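Local coordinates for Lmo2812 protein (Listeria monocytogenes EGD-e, PDB 5ZQA) that is a penicillin-binding protein that probably trims cell-wall peptidoglycan as a serine-type D-Ala-D-Ala carboxypeptidase, at residues G163-D167 with G168-V172; V201-D204 with K205-L209; A255-A258 with E259-F262. All coordinates share one frame; numbering follows the deposited sequence.

Contact 1: G163-D167 with G168-V172; sequences GLDVD and GKSAV
V166 and K169 face each other as an antiparallel hydrogen-bonded pair, the single bridge of a tight two-residue hairpin. Their backbones bond both ways: V166 N gives to K169 O at 3.0 Å, and K169 N gives to V166 O at 2.9 Å. D167 and G168 form the corner of a type I' beta turn. Both have positive phi, as this turn requires.

Beyond the bridge, the side chains of D165 and S170 carry the contact. S170 OG donates to D165 OD1 at 2.8 Å, arriving from above the carboxylate plane, 47° out of it. In both residues the first torsion sets the polar group beside the backbone N (chi1 -73° for D165, -65° for S170). One water extends this link. It donates to D165 OD1 at 2.7 Å and to G163 O at 2.6 Å, and accepts from A171 N at 3.0 Å. The K169 chain bends back over the turn, and its CE lies 3.3 Å from D167 O. K169 NZ stays 4.6 Å from D167 OD2, so opposite charges are near without a salt bridge.

A171 continues to I60 by a backbone bond, and S160 OG holds the L164 and G163 end. The loop is thus joined to the chain just before the predicted nucleophile S62. D165 OD1 takes two donors, the serine hydroxyl and the water, which should restrain the carboxylate and would be expected to stabilise its negative charge.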
loop_
_atom_site.group_PDB
_atom_site.type_symbol
_atom_site.label_atom_id
_atom_site.label_comp_id
_atom_site.label_asym_id
_atom_site.label_seq_id
_atom_site.Cartn_x
_atom_site.Cartn_y
_atom_site.Cartn_z
ATOM N N GLY A 163 1.754 4.924 -8.218
ATOM C CA GLY A 163 1.702 6.076 -7.340
ATOM C C GLY A 163 2.746 7.125 -7.687
ATOM O O GLY A 163 2.839 8.145 -7.009
ATOM N N LEU A 164 3.556 6.875 -8.713
ATOM C CA LEU A 164 4.469 7.902 -9.199
ATOM C C LEU A 164 3.647 9.034 -9.796
ATOM O O LEU A 164 2.608 8.784 -10.397
ATOM C CB LEU A 164 5.431 7.334 -10.241
ATOM C CG LEU A 164 6.503 6.361 -9.746
ATOM C CD1 LEU A 164 7.320 5.831 -10.918
ATOM C CD2 LEU A 164 7.412 7.032 -8.728
ATOM N N ASP A 165 4.113 10.270 -9.638
ATOM C CA ASP A 165 3.434 11.422 -10.244
ATOM C C ASP A 165 3.342 11.269 -11.757
ATOM O O ASP A 165 4.232 10.689 -12.394
ATOM C CB ASP A 165 4.170 12.733 -9.943
ATOM C CG ASP A 165 4.028 13.205 -8.502
ATOM O OD1 ASP A 165 3.231 12.647 -7.719
ATOM O OD2 ASP A 165 4.737 14.178 -8.145
ATOM N N VAL A 166 2.278 11.820 -12.329
ATOM C CA VAL A 166 2.101 11.860 -13.770
ATOM C C VAL A 166 1.830 13.293 -14.197
ATOM O O VAL A 166 0.802 13.864 -13.821
ATOM C CB VAL A 166 0.931 10.977 -14.230
ATOM C CG1 VAL A 166 0.744 11.099 -15.740
ATOM C CG2 VAL A 166 1.156 9.533 -13.822
ATOM N N ASP A 167 2.753 13.873 -14.960
ATOM C CA ASP A 167 2.582 15.230 -15.485
ATOM C C ASP A 167 2.188 16.239 -14.413
ATOM O O ASP A 167 1.286 17.058 -14.615
ATOM C CB ASP A 167 1.537 15.238 -16.599
ATOM C CG ASP A 167 2.023 14.550 -17.853
ATOM O OD1 ASP A 167 3.208 14.729 -18.205
ATOM O OD2 ASP A 167 1.220 13.828 -18.484
ATOM N N GLY A 168 2.856 16.166 -13.268
ATOM C CA GLY A 168 2.633 17.123 -12.200
ATOM C C GLY A 168 1.453 16.792 -11.309
ATOM O O GLY A 168 1.162 17.521 -10.358
ATOM N N LYS A 169 0.773 15.693 -11.610
ATOM C CA LYS A 169 -0.379 15.277 -10.814
ATOM C C LYS A 169 0.011 14.165 -9.848
ATOM O O LYS A 169 0.687 13.214 -10.240
ATOM C CB LYS A 169 -1.511 14.832 -11.732
ATOM C CG LYS A 169 -2.102 15.990 -12.530
ATOM C CD LYS A 169 -2.423 15.589 -13.953
ATOM C CE LYS A 169 -1.962 16.672 -14.921
ATOM N NZ LYS A 169 -2.063 16.273 -16.356
ATOM N N SER A 170 -0.390 14.318 -8.588
ATOM C CA SER A 170 -0.066 13.356 -7.532
ATOM C C SER A 170 -1.276 12.554 -7.101
ATOM O O SER A 170 -2.389 13.079 -7.022
ATOM C CB SER A 170 0.510 14.057 -6.296
ATOM O OG SER A 170 1.759 14.664 -6.564
ATOM N N ALA A 171 -1.042 11.282 -6.792
ATOM C CA ALA A 171 -2.040 10.472 -6.106
ATOM C C ALA A 171 -2.288 11.043 -4.715
ATOM O O ALA A 171 -1.335 11.286 -3.974
ATOM C CB ALA A 171 -1.576 9.037 -6.010
ATOM N N VAL A 172 -3.552 11.253 -4.367
ATOM C CA VAL A 172 -3.885 11.808 -3.057
ATOM C C VAL A 172 -5.065 11.078 -2.428
ATOM O O VAL A 172 -5.892 10.474 -3.124
ATOM C CB VAL A 172 -4.227 13.326 -3.121
ATOM C CG1 VAL A 172 -3.009 14.148 -3.573
ATOM C CG2 VAL A 172 -5.429 13.585 -4.013
HETATM O O HOH W 1 1.816 10.548 -6.933
#

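Contact 2: V201-D204 with K205-L209; sequences VTTD and KGAKL
V201 and L209 pair across a beta hairpin, formed by strands 200-202 and 208-210 of a small two-stranded antiparallel sheet. The chain reverses through T203 to A207.

Backbone bonds come first. V201 N donates to L209 O at 2.9 Å and L209 N returns to V201 O at 2.8 Å, making an antiparallel hydrogen-bonded pair. T202 and K208 are the next pair, a non-hydrogen-bonded one. T203 N then reaches A207 O at 2.9 Å and closes the loop end. In the turn G206 has a phi of 136°, a backbone shape open mainly to glycine.

The T203 hydroxyl supplies the side-chain bonds. Its OG1 sits between the backbone N and the carbonyl carbon (chi1 61°), which turns it into the loop. There it accepts from G206 N at 3.1 Å and donates to A207 O at 2.8 Å. Two donors of one residue therefore grip A207 O.

Van der Waals contacts lie on two faces. V201 and L209 share the buried one, where they pack on T120 and A117 of helix 111-120. The T203 methyl CG2 joins them, meeting L209 CD1 at 3.8 Å with the two side chains at about a right angle. On the other face the K208 chain passes T202, its CG 3.6 Å from T202 OG1.

Outer partners anchor the turn. D113 accepts from the backbone N of both D204 and K205. K205 NZ bonds to T108 O, and the lysine makes a cation-pi contact with W109.

At A207 O, the hydroxyl of T203 comes in the carbonyl plane on a lone pair, while T203 N is tilted 22° from that plane.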
loop_
_atom_site.group_PDB
_atom_site.type_symbol
_atom_site.label_atom_id
_atom_site.label_comp_id
_atom_site.label_asym_id
_atom_site.label_seq_id
_atom_site.Cartn_x
_atom_site.Cartn_y
_atom_site.Cartn_z
ATOM N N VAL A 201 10.676 -12.159 0.580
ATOM C CA VAL A 201 9.948 -13.017 -0.343
ATOM C C VAL A 201 10.914 -13.597 -1.371
ATOM O O VAL A 201 11.664 -12.865 -2.023
ATOM C CB VAL A 201 8.812 -12.261 -1.067
ATOM C CG1 VAL A 201 8.125 -13.180 -2.071
ATOM C CG2 VAL A 201 7.816 -11.712 -0.059
ATOM N N THR A 202 10.917 -14.917 -1.499
ATOM C CA THR A 202 11.717 -15.555 -2.535
ATOM C C THR A 202 10.841 -15.699 -3.758
ATOM O O THR A 202 9.842 -16.418 -3.734
ATOM C CB THR A 202 12.251 -16.925 -2.096
ATOM O OG1 THR A 202 13.082 -16.756 -0.940
ATOM C CG2 THR A 202 13.061 -17.562 -3.220
ATOM N N THR A 203 11.191 -14.977 -4.813
ATOM C CA THR A 203 10.389 -15.004 -6.022
ATOM C C THR A 203 10.485 -16.365 -6.685
ATOM O O THR A 203 11.413 -17.154 -6.416
ATOM C CB THR A 203 10.833 -13.930 -7.017
ATOM O OG1 THR A 203 12.194 -14.170 -7.397
ATOM C CG2 THR A 203 10.706 -12.542 -6.403
ATOM N N ASP A 204 9.521 -16.641 -7.549
ATOM C CA ASP A 204 9.554 -17.879 -8.304
ATOM C C ASP A 204 10.747 -17.897 -9.258
ATOM O O ASP A 204 11.285 -18.962 -9.554
ATOM C CB ASP A 204 8.238 -18.082 -9.055
ATOM C CG ASP A 204 7.079 -18.391 -8.114
ATOM O OD1 ASP A 204 7.336 -18.649 -6.916
ATOM O OD2 ASP A 204 5.915 -18.389 -8.561
ATOM N N LYS A 205 11.182 -16.731 -9.727
ATOM C CA LYS A 205 12.371 -16.678 -10.573
ATOM C C LYS A 205 13.613 -17.060 -9.766
ATOM O O LYS A 205 14.530 -17.704 -10.285
ATOM C CB LYS A 205 12.540 -15.290 -11.205
ATOM C CG LYS A 205 13.568 -15.255 -12.337
ATOM C CD LYS A 205 13.809 -13.849 -12.858
ATOM C CE LYS A 205 12.687 -13.389 -13.748
ATOM N NZ LYS A 205 12.485 -14.270 -14.943
ATOM N N GLY A 206 13.645 -16.672 -8.494
ATOM C CA GLY A 206 14.749 -17.035 -7.624
ATOM C C GLY A 206 15.268 -15.905 -6.746
ATOM O O GLY A 206 15.772 -16.147 -5.647
ATOM N N ALA A 207 15.149 -14.668 -7.228
ATOM C CA ALA A 207 15.637 -13.509 -6.487
ATOM C C ALA A 207 14.870 -13.321 -5.188
ATOM O O ALA A 207 13.651 -13.514 -5.148
ATOM C CB ALA A 207 15.533 -12.257 -7.339
ATOM N N LYS A 208 15.580 -12.933 -4.134
ATOM C CA LYS A 208 14.946 -12.660 -2.853
ATOM C C LYS A 208 14.731 -11.166 -2.690
ATOM O O LYS A 208 15.650 -10.369 -2.895
ATOM C CB LYS A 208 15.778 -13.233 -1.695
ATOM C CG LYS A 208 15.930 -14.756 -1.775
ATOM C CD LYS A 208 16.404 -15.399 -0.464
ATOM C CE LYS A 208 16.319 -14.437 0.720
ATOM N NZ LYS A 208 17.002 -14.943 1.949
ATOM N N LEU A 209 13.503 -10.801 -2.337
ATOM C CA LEU A 209 13.126 -9.404 -2.175
ATOM C C LEU A 209 12.927 -9.074 -0.701
ATOM O O LEU A 209 12.372 -9.872 0.038
ATOM C CB LEU A 209 11.854 -9.109 -2.966
ATOM C CG LEU A 209 11.959 -9.479 -4.449
ATOM C CD1 LEU A 209 10.789 -8.946 -5.219
ATOM C CD2 LEU A 209 13.263 -8.985 -5.074
#

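Contact 3: A255-A258 with E259-F262; sequences AGTA and EKRF
T257 is the N-cap of helix 258-272, the C-terminal helix that follows strand 246-255. Its OG1 accepts from K260 N at 3.0 Å, the capping bond. The hydroxyl stands between the backbone N and the carbonyl carbon (chi1 66°), which brings it over the first turn. A water bridges it to the E259 carboxylate, 2.7 Å from T257 OG1 and donating to E259 OE1 at 2.8 Å. The first backbone bond of the turn runs from R261 N to T257 O. It is long at 3.3 Å.

The aliphatic chain of K260 passes T257 obliquely, its CG close to T257 OG1. A255 points its methyl at the helix, and A255 CB is 3.9 Å from R261 CB. The end of the strand thus packs on the start of the helix.

R261 and F262 both approach A258 O. R261 CG lies 3.2 Å from A258 O, and F262 CD2 is also 3.2 Å from A258 O, the ring meeting the oxygen obliquely. R261 CG in turn sits 3.8 Å above the plane of the F262 ring, over its centre, so the arginine's aliphatic part lies over one face of the ring. The R261 guanidinium also has its NH2 beside the methyl of A258.

Partners beyond the two segments hold the R261 and F262 side chains. R261 NH1 bonds to C236 O. F262 meets F237 edge-to-face, and both R261 and F262 touch T227 of strand 222-230, next to the predicted substrate-binding residue K226.

The chemistry divides in two. The hydroxyl of T257 satisfies a backbone N-H of the first turn. The buried arginine keeps its charged end tied to a strand carbonyl.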
loop_
_atom_site.group_PDB
_atom_site.type_symbol
_atom_site.label_atom_id
_atom_site.label_comp_id
_atom_site.label_asym_id
_atom_site.label_seq_id
_atom_site.Cartn_x
_atom_site.Cartn_y
_atom_site.Cartn_z
ATOM N N ALA A 255 5.472 11.439 7.853
ATOM C CA ALA A 255 6.423 11.467 8.964
ATOM C C ALA A 255 7.793 11.908 8.432
ATOM O O ALA A 255 8.047 11.863 7.227
ATOM C CB ALA A 255 6.502 10.104 9.646
ATOM N N GLY A 256 8.683 12.340 9.325
ATOM C CA GLY A 256 9.910 12.995 8.895
ATOM C C GLY A 256 11.072 12.116 8.472
ATOM O O GLY A 256 11.947 12.562 7.729
ATOM N N THR A 257 11.108 10.887 8.977
ATOM C CA THR A 257 12.127 9.904 8.610
ATOM C C THR A 257 11.486 8.526 8.489
ATOM O O THR A 257 10.355 8.328 8.922
ATOM C CB THR A 257 13.260 9.799 9.647
ATOM O OG1 THR A 257 12.729 9.266 10.872
ATOM C CG2 THR A 257 13.900 11.156 9.902
ATOM N N ALA A 258 12.212 7.571 7.917
ATOM C CA ALA A 258 11.710 6.202 7.840
ATOM C C ALA A 258 11.467 5.627 9.236
ATOM O O ALA A 258 10.469 4.952 9.480
ATOM C CB ALA A 258 12.679 5.324 7.059
ATOM N N GLU A 259 12.372 5.916 10.163
ATOM C CA GLU A 259 12.252 5.452 11.531
ATOM C C GLU A 259 11.016 6.033 12.206
ATOM O O GLU A 259 10.307 5.328 12.925
ATOM C CB GLU A 259 13.510 5.827 12.330
ATOM C CG GLU A 259 13.341 5.710 13.836
ATOM C CD GLU A 259 14.585 6.122 14.597
ATOM O OE1 GLU A 259 14.836 7.348 14.738
ATOM O OE2 GLU A 259 15.312 5.211 15.051
ATOM N N LYS A 260 10.761 7.316 11.979
ATOM C CA LYS A 260 9.649 7.981 12.653
ATOM C C LYS A 260 8.283 7.436 12.230
ATOM O O LYS A 260 7.361 7.396 13.047
ATOM C CB LYS A 260 9.692 9.484 12.399
ATOM C CG LYS A 260 10.724 10.233 13.242
ATOM C CD LYS A 260 10.983 11.612 12.681
ATOM C CE LYS A 260 11.877 12.453 13.603
ATOM N NZ LYS A 260 11.136 12.791 14.837
ATOM N N ARG A 261 8.135 7.037 10.969
ATOM C CA ARG A 261 6.829 6.511 10.568
ATOM C C ARG A 261 6.533 5.244 11.355
ATOM O O ARG A 261 5.373 4.958 11.653
ATOM C CB ARG A 261 6.757 6.236 9.057
ATOM C CG ARG A 261 7.421 4.965 8.613
ATOM C CD ARG A 261 7.328 4.798 7.119
ATOM N NE ARG A 261 8.534 4.168 6.609
ATOM C CZ ARG A 261 8.868 4.130 5.327
ATOM N NH1 ARG A 261 8.095 4.704 4.414
ATOM N NH2 ARG A 261 9.998 3.542 4.957
ATOM N N PHE A 262 7.566 4.488 11.718
ATOM C CA PHE A 262 7.327 3.252 12.446
ATOM C C PHE A 262 7.173 3.510 13.955
ATOM O O PHE A 262 6.419 2.819 14.632
ATOM C CB PHE A 262 8.439 2.231 12.145
ATOM C CG PHE A 262 8.472 1.780 10.698
ATOM C CD1 PHE A 262 7.351 1.218 10.112
ATOM C CD2 PHE A 262 9.620 1.921 9.932
ATOM C CE1 PHE A 262 7.369 0.797 8.794
ATOM C CE2 PHE A 262 9.643 1.508 8.609
ATOM C CZ PHE A 262 8.505 0.945 8.042
HETATM O O HOH W 2 14.579 9.343 12.850
#

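From the N terminus the three contacts come in series; none nests in or crosses another. Contact 1 closes a short turn within the loop between helix 139-150 and strand 172-173, and ties it to the chain before helix 65-77. Contact 2 closes a hairpin between helix 192-196 and strand 222-230, set against helix 111-120. Contact 3 turns the last strand along the chain, the central one of the five-stranded sheet, into helix 258-272, which rests on that sheet. The centres of contacts 1 and 2 are about 29 Å apart, and those of contacts 1 and 3 about 22 Å. No two contacts touch, so each fastens a different part of the fold.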